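PDB 5JXF: Asp/Glu-specific dipeptidyl-peptidase from Flavobacterium psychrophilum, which catalyses the removal of dipeptides from the N-terminus of oligopeptides, with strict specificity for aspartate or glutamate at the P1 position. Local coordinates for residues D146-I151 with G195-L200; L267-D272 with N721-V726. One frame throughout, in Å; residues are numbered along the deposited sequence.

Contact 1 and contact 2 are separate pieces of packing: their centres lie 39 Å apart, their nearest atoms about 22 Å, and contact 1 closes along the chain before contact 2 opens. Both stand away from the catalytic residues and the bound arginine and aspartate, but each is tied by backbone pairing to strands that carry site residues or lie next to them in sequence. In contact 1, strand 197-214 pairs further along with 239-245, which begins just after D237, probably the charge-relay aspartate. In contact 2, segment 721-726 pairs with 269-270, and P268 and S270 are backbone-bonded to L673, where strand 673-680 starts; that strand carries F678, D679 and R680 of the dipeptide pocket.

Contact 1 (D146-I151 with G195-L200); sequences DVTAQI and GNQYIL. Unlike the reference sequence in segment 146-151: I151 (reference Val).
D146 and I199 form an antiparallel, non-hydrogen-bonded pair, their CA atoms 4.3 Å apart. One residue on, V147 N donates to Y198 O at 2.8 Å. Here the chain leaves the sheet for helix 148-151, and a side chain takes over the pairing: Y198 N donates to T148 OG1 at 3.2 Å, almost straight at 171°. That hydroxyl in turn donates to the syn lone pair of D146 OD1 (2.6 Å), while T148 N reaches the same oxygen nearly along its C-O axis. The other oxygen, OD2, accepts a weak bond from Q197 NE2 (3.3 Å), the two side chains crossing at about a right angle. I151 sets CG2 over one face of the Y198 ring, 3.4 Å from its centroid and 10° off the normal, a CH-pi contact. A chi1 of -63° puts CG1 beside the backbone N and leaves CG2 opposite it, over the ring. V147 CG1 packs 4.0 Å from L200 CB. Where 197-214 meets strand 186-192, N196 and Q197 both face F192 in a classic beta bulge. The T148 N to D146 OD1 bond closes an Asx turn, with V147 at the N-cap position, where strand 138-146 ends and the chain turns into helix 148-151.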
loop_
_atom_site.group_PDB
_atom_site.type_symbol
_atom_site.label_atom_id
_atom_site.label_comp_id
_atom_site.label_asym_id
_atom_site.label_seq_id
_atom_site.Cartn_x
_atom_site.Cartn_y
_atom_site.Cartn_z
ATOM N N ASP A 146 -3.901 -46.951 6.720
ATOM C CA ASP A 146 -4.818 -46.732 7.826
ATOM C C ASP A 146 -4.627 -47.792 8.911
ATOM O O ASP A 146 -4.626 -48.993 8.629
ATOM C CB ASP A 146 -6.262 -46.741 7.337
ATOM C CG ASP A 146 -7.241 -46.249 8.391
ATOM O OD1 ASP A 146 -6.981 -46.440 9.601
ATOM O OD2 ASP A 146 -8.278 -45.671 8.005
ATOM N N VAL A 147 -4.477 -47.336 10.154
ATOM C CA VAL A 147 -4.274 -48.237 11.285
ATOM C C VAL A 147 -5.127 -47.825 12.479
ATOM O O VAL A 147 -4.753 -48.067 13.626
ATOM C CB VAL A 147 -2.794 -48.281 11.720
ATOM C CG1 VAL A 147 -1.937 -48.972 10.660
ATOM C CG2 VAL A 147 -2.288 -46.886 11.990
ATOM N N THR A 148 -6.273 -47.200 12.198
ATOM C CA THR A 148 -7.191 -46.730 13.233
ATOM C C THR A 148 -7.577 -47.854 14.199
ATOM O O THR A 148 -7.359 -47.737 15.409
ATOM C CB THR A 148 -8.482 -46.142 12.629
ATOM O OG1 THR A 148 -8.157 -45.192 11.607
ATOM C CG2 THR A 148 -9.307 -45.460 13.705
ATOM N N ALA A 149 -8.148 -48.934 13.661
ATOM C CA ALA A 149 -8.570 -50.082 14.472
ATOM C C ALA A 149 -7.467 -50.552 15.414
ATOM O O ALA A 149 -7.704 -50.770 16.597
ATOM C CB ALA A 149 -9.015 -51.233 13.575
ATOM N N GLN A 150 -6.255 -50.673 14.891
ATOM C CA GLN A 150 -5.135 -51.130 15.698
ATOM C C GLN A 150 -4.758 -50.136 16.794
ATOM O O GLN A 150 -4.275 -50.529 17.853
ATOM C CB GLN A 150 -3.928 -51.416 14.807
ATOM C CG GLN A 150 -4.283 -52.090 13.479
ATOM C CD GLN A 150 -3.056 -52.535 12.692
ATOM O OE1 GLN A 150 -2.040 -52.934 13.270
ATOM N NE2 GLN A 150 -3.139 -52.445 11.365
ATOM N N ILE A 151 -4.996 -48.852 16.550
ATOM C CA ILE A 151 -4.586 -47.820 17.491
ATOM C C ILE A 151 -5.644 -47.621 18.587
ATOM O O ILE A 151 -5.304 -47.524 19.769
ATOM C CB ILE A 151 -4.296 -46.477 16.755
ATOM C CG1 ILE A 151 -3.124 -46.651 15.774
ATOM C CG2 ILE A 151 -4.014 -45.349 17.742
ATOM C CD1 ILE A 151 -1.829 -47.115 16.387
ATOM N N GLY A 195 -8.118 -37.217 16.334
ATOM C CA GLY A 195 -8.015 -38.491 17.027
ATOM C C GLY A 195 -9.010 -39.541 16.574
ATOM O O GLY A 195 -9.007 -40.670 17.079
ATOM N N ASN A 196 -9.866 -39.174 15.624
ATOM C CA ASN A 196 -10.846 -40.108 15.074
ATOM C C ASN A 196 -10.239 -41.086 14.076
ATOM O O ASN A 196 -10.882 -42.049 13.664
ATOM C CB ASN A 196 -11.988 -39.345 14.404
ATOM C CG ASN A 196 -12.912 -38.688 15.402
ATOM O OD1 ASN A 196 -13.751 -39.350 16.012
ATOM N ND2 ASN A 196 -12.783 -37.373 15.559
ATOM N N GLN A 197 -8.998 -40.839 13.677
ATOM C CA GLN A 197 -8.358 -41.684 12.676
ATOM C C GLN A 197 -6.844 -41.709 12.863
ATOM O O GLN A 197 -6.239 -40.703 13.224
ATOM C CB GLN A 197 -8.720 -41.204 11.261
ATOM C CG GLN A 197 -8.097 -42.032 10.144
ATOM C CD GLN A 197 -8.550 -41.611 8.755
ATOM O OE1 GLN A 197 -9.200 -40.578 8.576
ATOM N NE2 GLN A 197 -8.213 -42.426 7.761
ATOM N N TYR A 198 -6.236 -42.864 12.627
ATOM C CA TYR A 198 -4.789 -43.002 12.745
ATOM C C TYR A 198 -4.216 -43.668 11.500
ATOM O O TYR A 198 -4.674 -44.742 11.088
ATOM C CB TYR A 198 -4.416 -43.795 14.000
ATOM C CG TYR A 198 -4.733 -43.065 15.283
ATOM C CD1 TYR A 198 -5.998 -43.140 15.856
ATOM C CD2 TYR A 198 -3.771 -42.287 15.916
ATOM C CE1 TYR A 198 -6.293 -42.465 17.035
ATOM C CE2 TYR A 198 -4.056 -41.614 17.096
ATOM C CZ TYR A 198 -5.317 -41.706 17.651
ATOM O OH TYR A 198 -5.602 -41.029 18.820
ATOM N N ILE A 199 -3.222 -43.015 10.900
ATOM C CA ILE A 199 -2.611 -43.498 9.670
ATOM C C ILE A 199 -1.114 -43.644 9.829
ATOM O O ILE A 199 -0.453 -42.725 10.330
ATOM C CB ILE A 199 -2.874 -42.552 8.494
ATOM C CG1 ILE A 199 -4.365 -42.491 8.170
ATOM C CG2 ILE A 199 -2.062 -42.980 7.272
ATOM C CD1 ILE A 199 -4.717 -41.375 7.195
ATOM N N LEU A 200 -0.589 -44.791 9.392
ATOM C CA LEU A 200 0.847 -45.055 9.406
ATOM C C LEU A 200 1.478 -44.849 8.047
ATOM O O LEU A 200 0.988 -45.338 7.031
ATOM C CB LEU A 200 1.137 -46.490 9.886
ATOM C CG LEU A 200 2.606 -46.951 9.876
ATOM C CD1 LEU A 200 2.841 -47.990 10.969
ATOM C CD2 LEU A 200 3.052 -47.512 8.528
#

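Contact 2 (L267-D272 with N721-V726)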
loop_
_atom_site.group_PDB
_atom_site.type_symbol
_atom_site.label_atom_id
_atom_site.label_comp_id
_atom_site.label_asym_id
_atom_site.label_seq_id
_atom_site.Cartn_x
_atom_site.Cartn_y
_atom_site.Cartn_z
ATOM N N LEU A 267 10.065 -34.658 -11.576
ATOM C CA LEU A 267 9.118 -33.808 -12.273
ATOM C C LEU A 267 9.804 -33.156 -13.440
ATOM O O LEU A 267 10.843 -32.506 -13.271
ATOM C CB LEU A 267 8.534 -32.738 -11.332
ATOM C CG LEU A 267 7.893 -33.256 -10.044
ATOM C CD1 LEU A 267 7.544 -32.103 -9.112
ATOM C CD2 LEU A 267 6.665 -34.050 -10.365
ATOM N N PRO A 268 9.251 -33.345 -14.643
ATOM C CA PRO A 268 9.743 -32.514 -15.743
ATOM C C PRO A 268 9.315 -31.064 -15.450
ATOM O O PRO A 268 8.320 -30.878 -14.743
ATOM C CB PRO A 268 9.026 -33.073 -16.971
ATOM C CG PRO A 268 8.391 -34.367 -16.530
ATOM C CD PRO A 268 8.139 -34.206 -15.059
ATOM N N VAL A 269 10.071 -30.093 -15.959
ATOM C CA VAL A 269 9.822 -28.683 -15.730
ATOM C C VAL A 269 9.321 -28.029 -17.010
ATOM O O VAL A 269 9.998 -28.065 -18.033
ATOM C CB VAL A 269 11.095 -27.944 -15.258
ATOM C CG1 VAL A 269 10.800 -26.474 -15.081
ATOM C CG2 VAL A 269 11.622 -28.554 -13.962
ATOM N N SER A 270 8.134 -27.442 -16.946
ATOM C CA SER A 270 7.536 -26.773 -18.099
ATOM C C SER A 270 8.190 -25.425 -18.453
ATOM O O SER A 270 8.604 -24.689 -17.564
ATOM C CB SER A 270 6.049 -26.550 -17.848
ATOM O OG SER A 270 5.494 -25.752 -18.877
ATOM N N LEU A 271 8.285 -25.116 -19.748
ATOM C CA LEU A 271 8.778 -23.805 -20.218
ATOM C C LEU A 271 7.681 -23.004 -20.905
ATOM O O LEU A 271 7.953 -21.960 -21.468
ATOM C CB LEU A 271 9.943 -23.963 -21.201
ATOM C CG LEU A 271 11.334 -24.389 -20.745
ATOM C CD1 LEU A 271 12.159 -24.860 -21.939
ATOM C CD2 LEU A 271 12.029 -23.264 -20.047
ATOM N N ASP A 272 6.452 -23.510 -20.866
ATOM C CA ASP A 272 5.329 -22.922 -21.582
ATOM C C ASP A 272 4.488 -22.055 -20.666
ATOM O O ASP A 272 3.434 -21.576 -21.071
ATOM C CB ASP A 272 4.446 -24.009 -22.207
ATOM C CG ASP A 272 5.091 -24.659 -23.428
ATOM O OD1 ASP A 272 6.267 -24.333 -23.733
ATOM O OD2 ASP A 272 4.423 -25.502 -24.076
ATOM N N ASN A 721 20.837 -28.820 -17.388
ATOM C CA ASN A 721 21.041 -29.937 -18.305
ATOM C C ASN A 721 20.568 -31.246 -17.682
ATOM O O ASN A 721 20.236 -32.200 -18.385
ATOM C CB ASN A 721 22.518 -30.039 -18.712
ATOM C CG ASN A 721 22.968 -28.867 -19.587
ATOM O OD1 ASN A 721 22.162 -28.272 -20.304
ATOM N ND2 ASN A 721 24.258 -28.547 -19.539
ATOM N N GLU A 722 20.525 -31.248 -16.352
ATOM C CA GLU A 722 20.092 -32.378 -15.538
ATOM C C GLU A 722 18.575 -32.547 -15.594
ATOM O O GLU A 722 18.056 -33.624 -15.341
ATOM C CB GLU A 722 20.539 -32.150 -14.094
ATOM C CG GLU A 722 20.901 -33.347 -13.302
ATOM C CD GLU A 722 21.354 -32.961 -11.906
ATOM O OE1 GLU A 722 22.230 -32.082 -11.781
ATOM O OE2 GLU A 722 20.803 -33.518 -10.933
ATOM N N MET A 723 17.855 -31.475 -15.911
ATOM C CA MET A 723 16.396 -31.546 -15.841
ATOM C C MET A 723 15.794 -31.992 -17.169
ATOM O O MET A 723 16.475 -32.059 -18.178
ATOM C CB MET A 723 15.812 -30.202 -15.427
ATOM C CG MET A 723 16.417 -29.610 -14.159
ATOM S SD MET A 723 15.890 -27.892 -13.987
ATOM C CE MET A 723 17.241 -27.224 -13.024
ATOM N N LYS A 724 14.515 -32.326 -17.158
ATOM C CA LYS A 724 13.806 -32.565 -18.399
ATOM C C LYS A 724 12.861 -31.382 -18.664
ATOM O O LYS A 724 11.797 -31.284 -18.069
ATOM C CB LYS A 724 13.041 -33.881 -18.342
ATOM C CG LYS A 724 12.169 -34.130 -19.568
ATOM C CD LYS A 724 11.489 -35.482 -19.469
ATOM C CE LYS A 724 10.731 -35.832 -20.735
ATOM N NZ LYS A 724 10.148 -37.197 -20.626
ATOM N N LEU A 725 13.282 -30.479 -19.544
ATOM C CA LEU A 725 12.498 -29.303 -19.910
ATOM C C LEU A 725 11.467 -29.692 -20.952
ATOM O O LEU A 725 11.809 -30.321 -21.942
ATOM C CB LEU A 725 13.422 -28.208 -20.437
ATOM C CG LEU A 725 14.547 -27.835 -19.469
ATOM C CD1 LEU A 725 15.367 -26.692 -20.029
ATOM C CD2 LEU A 725 13.982 -27.463 -18.090
ATOM N N VAL A 726 10.203 -29.365 -20.722
ATOM C CA VAL A 726 9.148 -29.791 -21.648
ATOM C C VAL A 726 8.232 -28.639 -22.080
ATOM O O VAL A 726 8.197 -27.585 -21.438
ATOM C CB VAL A 726 8.274 -30.897 -21.037
ATOM C CG1 VAL A 726 9.081 -32.191 -20.891
ATOM C CG2 VAL A 726 7.703 -30.462 -19.682
HETATM O O HOH W 1 13.057 -32.073 -14.542
#
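V269 bonds through both its backbone polar atoms to segment 721-726: its N donates to K724 O and its O accepts from V726 N, each at 3.0 Å. L725 lies between those two bonds, and its side chain can be followed outward. CB meets L271 CD1 at 3.9 Å. CG stands beside the backbone N, opposite the carbonyl carbon (chi1 -55°), and divides the two methyls between neighbours: CD1 comes to 4.2 Å from L271 CD1, while CD2 lies 4.1 Å from V269 CB. The pairs V269-L725 and S270-V726 are parallel bridges, making a two-stranded parallel sheet from residues distant in sequence; L271 N donates to V726 O, completing the bonds that flank S270. L707 of helix 703-713 packs on V269, L271 and M723. On the other face, with S270, V726 turns its methyls toward P268, CG2 lying 4.0 Å from P268 CB. A chi1 of 172° swings S270 OG away from its backbone N, and OG accepts from D272 N at 3.1 Å in an ST turn. Replaced by an alanine, S270 would have no hydroxyl for D272 N, and the turn that positions D272 is likely to be less firmly held. D272 itself bonds onward to H727 and K729. At the opposite end, one water donates to L267 O and accepts from K724 N, bridging the segments before their direct pairing begins.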